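Local coordinates for protein crossover junction endodeoxyribonuclease Hjc (Sulfolobus solfataricus, PDB 4TKK) that cuts four-way DNA (Holliday) junctions with paired nicks in opposing strands, as a magnesium-dependent homodimeric endonuclease, to resolve recombination intermediates, at residues A45-V50 and A133-T138. The protein carries 1 engineered substitution. Numbering follows the deposited sequence.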
ATOM      1  N   ALA A  45       5.722  -0.980  -0.864  1.00 29.19           N
ATOM      2  CA  ALA A  45       6.478  -1.021   0.372  1.00 29.15           C
ATOM      3  C   ALA A  45       6.202   0.264   1.127  1.00 31.79           C
ATOM      4  O   ALA A  45       6.253   1.357   0.560  1.00 31.63           O
ATOM      5  CB  ALA A  45       7.962  -1.168   0.068  1.00 30.07           C
ATOM      6  N   LEU A  46       5.806   0.113   2.380  1.00 26.83           N
ATOM      7  CA  LEU A  46       5.417   1.218   3.225  1.00 26.60           C
ATOM      8  C   LEU A  46       6.252   1.235   4.474  1.00 29.88           C
ATOM      9  O   LEU A  46       6.408   0.221   5.145  1.00 29.60           O
ATOM     10  CB  LEU A  46       3.922   1.084   3.596  1.00 26.64           C
ATOM     11  CG  LEU A  46       2.934   0.735   2.470  1.00 29.60           C
ATOM     12  CD1 LEU A  46       1.620   0.304   3.044  1.00 29.51           C
ATOM     13  CD2 LEU A  46       2.760   1.900   1.491  1.00 28.27           C
ATOM     14  N   LYS A  47       6.788   2.382   4.789  1.00 27.68           N
ATOM     15  CA  LYS A  47       7.568   2.542   6.008  1.00 28.39           C
ATOM     16  C   LYS A  47       7.358   3.917   6.562  1.00 32.45           C
ATOM     17  O   LYS A  47       7.706   4.903   5.912  1.00 32.55           O
ATOM     18  CB  LYS A  47       9.062   2.273   5.814  1.00 29.91           C
ATOM     19  CG  LYS A  47       9.762   2.196   7.141  1.00 33.13           C
ATOM     20  CD  LYS A  47      11.207   1.840   7.048  1.00 43.43           C
ATOM     21  CE  LYS A  47      11.817   1.910   8.424  1.00 46.68           C
ATOM     22  NZ  LYS A  47      13.181   1.337   8.391  1.00 65.05           N
ATOM     23  N   ASN A  48       6.729   3.978   7.735  1.00 29.80           N
ATOM     24  CA  ASN A  48       6.498   5.225   8.462  1.00 30.24           C
ATOM     25  C   ASN A  48       5.978   6.381   7.616  1.00 34.45           C
ATOM     26  O   ASN A  48       6.484   7.482   7.694  1.00 34.64           O
ATOM     27  CB  ASN A  48       7.771   5.576   9.281  1.00 33.09           C
ATOM     28  CG  ASN A  48       8.115   4.442  10.250  1.00 51.23           C
ATOM     29  OD1 ASN A  48       7.260   3.902  10.991  1.00 45.06           O
ATOM     30  ND2 ASN A  48       9.356   3.988  10.187  1.00 41.55           N
ATOM     31  N   GLY A  49       4.949   6.115   6.821  1.00 32.72           N
ATOM     32  CA  GLY A  49       4.323   7.132   5.991  1.00 33.30           C
ATOM     33  C   GLY A  49       4.923   7.309   4.615  1.00 39.24           C
ATOM     34  O   GLY A  49       4.363   8.031   3.792  1.00 40.79           O
ATOM     35  N   VAL A  50       6.060   6.661   4.351  1.00 35.71           N
ATOM     36  CA  VAL A  50       6.701   6.715   3.043  1.00 35.43           C
ATOM     37  C   VAL A  50       6.219   5.522   2.236  1.00 36.43           C
ATOM     38  O   VAL A  50       6.210   4.397   2.723  1.00 35.53           O
ATOM     39  CB  VAL A  50       8.245   6.798   3.123  1.00 40.03           C
ATOM     40  CG1 VAL A  50       8.860   6.828   1.731  1.00 39.24           C
ATOM     41  CG2 VAL A  50       8.667   8.031   3.906  1.00 39.51           C
ATOM     42  N   ALA A 133      15.592   9.218   4.692  1.00 63.08           N
ATOM     43  CA  ALA A 133      15.731  10.665   4.506  1.00 63.02           C
ATOM     44  C   ALA A 133      14.373  11.351   4.453  1.00 68.93           C
ATOM     45  O   ALA A 133      14.212  12.386   5.103  1.00 69.47           O
ATOM     46  CB  ALA A 133      16.528  10.973   3.248  1.00 63.45           C
ATOM     47  N   LYS A 134      13.393  10.784   3.691  1.00 65.65           N
ATOM     48  CA  LYS A 134      12.036  11.337   3.606  1.00 65.59           C
ATOM     49  C   LYS A 134      11.412  11.321   5.002  1.00 70.23           C
ATOM     50  O   LYS A 134      10.831  12.334   5.390  1.00 70.42           O
ATOM     51  CB  LYS A 134      11.131  10.572   2.616  1.00 68.02           C
ATOM     52  CG  LYS A 134      11.469  10.736   1.135  1.00 85.73           C
ATOM     53  CD  LYS A 134      11.060   9.476   0.336  1.00 94.17           C
ATOM     54  CE  LYS A 134      11.871   9.227  -0.918  1.00 89.89           C
ATOM     55  NZ  LYS A 134      11.647   7.863  -1.460  1.00 80.84           N
ATOM     56  N   ILE A 135      11.580  10.195   5.765  1.00 66.41           N
ATOM     57  CA  ILE A 135      11.077   9.997   7.132  1.00 66.49           C
ATOM     58  C   ILE A 135      11.596  11.130   8.032  1.00 76.38           C
ATOM     59  O   ILE A 135      10.811  11.734   8.769  1.00 76.65           O
ATOM     60  CB  ILE A 135      11.393   8.551   7.681  1.00 67.65           C
ATOM     61  CG1 ILE A 135      10.560   7.481   6.935  1.00 65.80           C
ATOM     62  CG2 ILE A 135      11.154   8.451   9.188  1.00 67.42           C
ATOM     63  CD1 ILE A 135      10.974   6.032   7.060  1.00 55.23           C
ATOM     64  N   SER A 136      12.897  11.462   7.904  1.00 76.79           N
ATOM     65  CA  SER A 136      13.555  12.531   8.666  1.00 78.11           C
ATOM     66  C   SER A 136      13.110  13.946   8.261  1.00 86.76           C
ATOM     67  O   SER A 136      13.109  14.836   9.110  1.00 87.12           O
ATOM     68  CB  SER A 136      15.070  12.384   8.598  1.00 80.56           C
ATOM     69  OG  SER A 136      15.468  11.128   9.128  1.00 87.34           O
ATOM     70  N   ARG A 137      12.726  14.153   6.981  1.00 86.05           N
ATOM     71  CA  ARG A 137      12.242  15.447   6.467  1.00 86.89           C
ATOM     72  C   ARG A 137      10.831  15.742   6.981  1.00 94.76           C
ATOM     73  O   ARG A 137      10.468  16.912   7.126  1.00 94.48           O
ATOM     74  CB  ARG A 137      12.212  15.462   4.933  1.00 85.92           C
ATOM     75  CG  ARG A 137      13.573  15.539   4.260  1.00 92.75           C
ATOM     76  CD  ARG A 137      13.420  15.396   2.759  1.00 94.65           C
ATOM     77  NE  ARG A 137      14.219  14.293   2.226  1.00100.74           N
ATOM     78  CZ  ARG A 137      13.907  13.598   1.135  1.00118.04           C
ATOM     79  NH1 ARG A 137      12.797  13.873   0.458  1.00102.05           N
ATOM     80  NH2 ARG A 137      14.696  12.620   0.717  1.00109.58           N
ATOM     81  N   THR A 138      10.032  14.675   7.222  1.00 94.09           N
ATOM     82  CA  THR A 138       8.646  14.742   7.699  1.00 95.28           C
ATOM     83  C   THR A 138       8.576  15.269   9.139  1.00102.15           C
ATOM     84  O   THR A 138       7.682  16.059   9.455  1.00102.02           O
ATOM     85  CB  THR A 138       7.928  13.396   7.459  1.00106.12           C
ATOM     86  OG1 THR A 138       8.036  13.053   6.075  1.00106.51           O
ATOM     87  CG2 THR A 138       6.448  13.433   7.841  1.00105.68           C
TER
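The tight turn in 45-50 comes up against one side of the C-terminal helix at Ile135, with the CA atoms of Asn48 and Ile135 6.7 Å apart; it is a type I' turn from Lys47 to Val50, closed by backbone hydrogen bonds in both directions between these two residues. No hydrogen bond crosses to the helix, and the contact is made by carbon packing. Ile135 supplies the larger share of the helix side. Its CB does not itself aim at the turn, but with CG1 anti to the carbonyl carbon (chi1 -69°) the longer branch carries CD1 there. Ile135 CG1 lies 3.6 Å from Val50 CG2. At the tip, Ile135 CD1 sits 3.6 Å from Lys47 O and also touches Asn48 CB. The extended side chain of Lys47 crosses that of Ile135 at about a right angle, with Lys47 CG 4.0 Å from Ile135 CD1. The hairpin joins strands 43-47 and 50-55, neighbours in the central mixed sheet of the PD-(D/E)XK nuclease fold, and helix 124-139 packs against its turn, away from the annotated metal site. Shortened to an alanine, Ile135 would lack CG1 and CD1, which would probably leave a gap between helix and turn where Val50 CG2 and Asn48 CB now meet that branch. The preceding helix residue, Lys134, lays its aliphatic stem across Val50, Lys134 CD 3.7 Å from Val50 CG1; Val50 CG2 touches both Lys134 CB and Ile135 CG1. Lys47 NZ bonds to Lys22 O and forms a salt bridge with Glu132 of the same helix, and the backbone of Asn48 and Gly49 hydrogen-bonds to the second subunit.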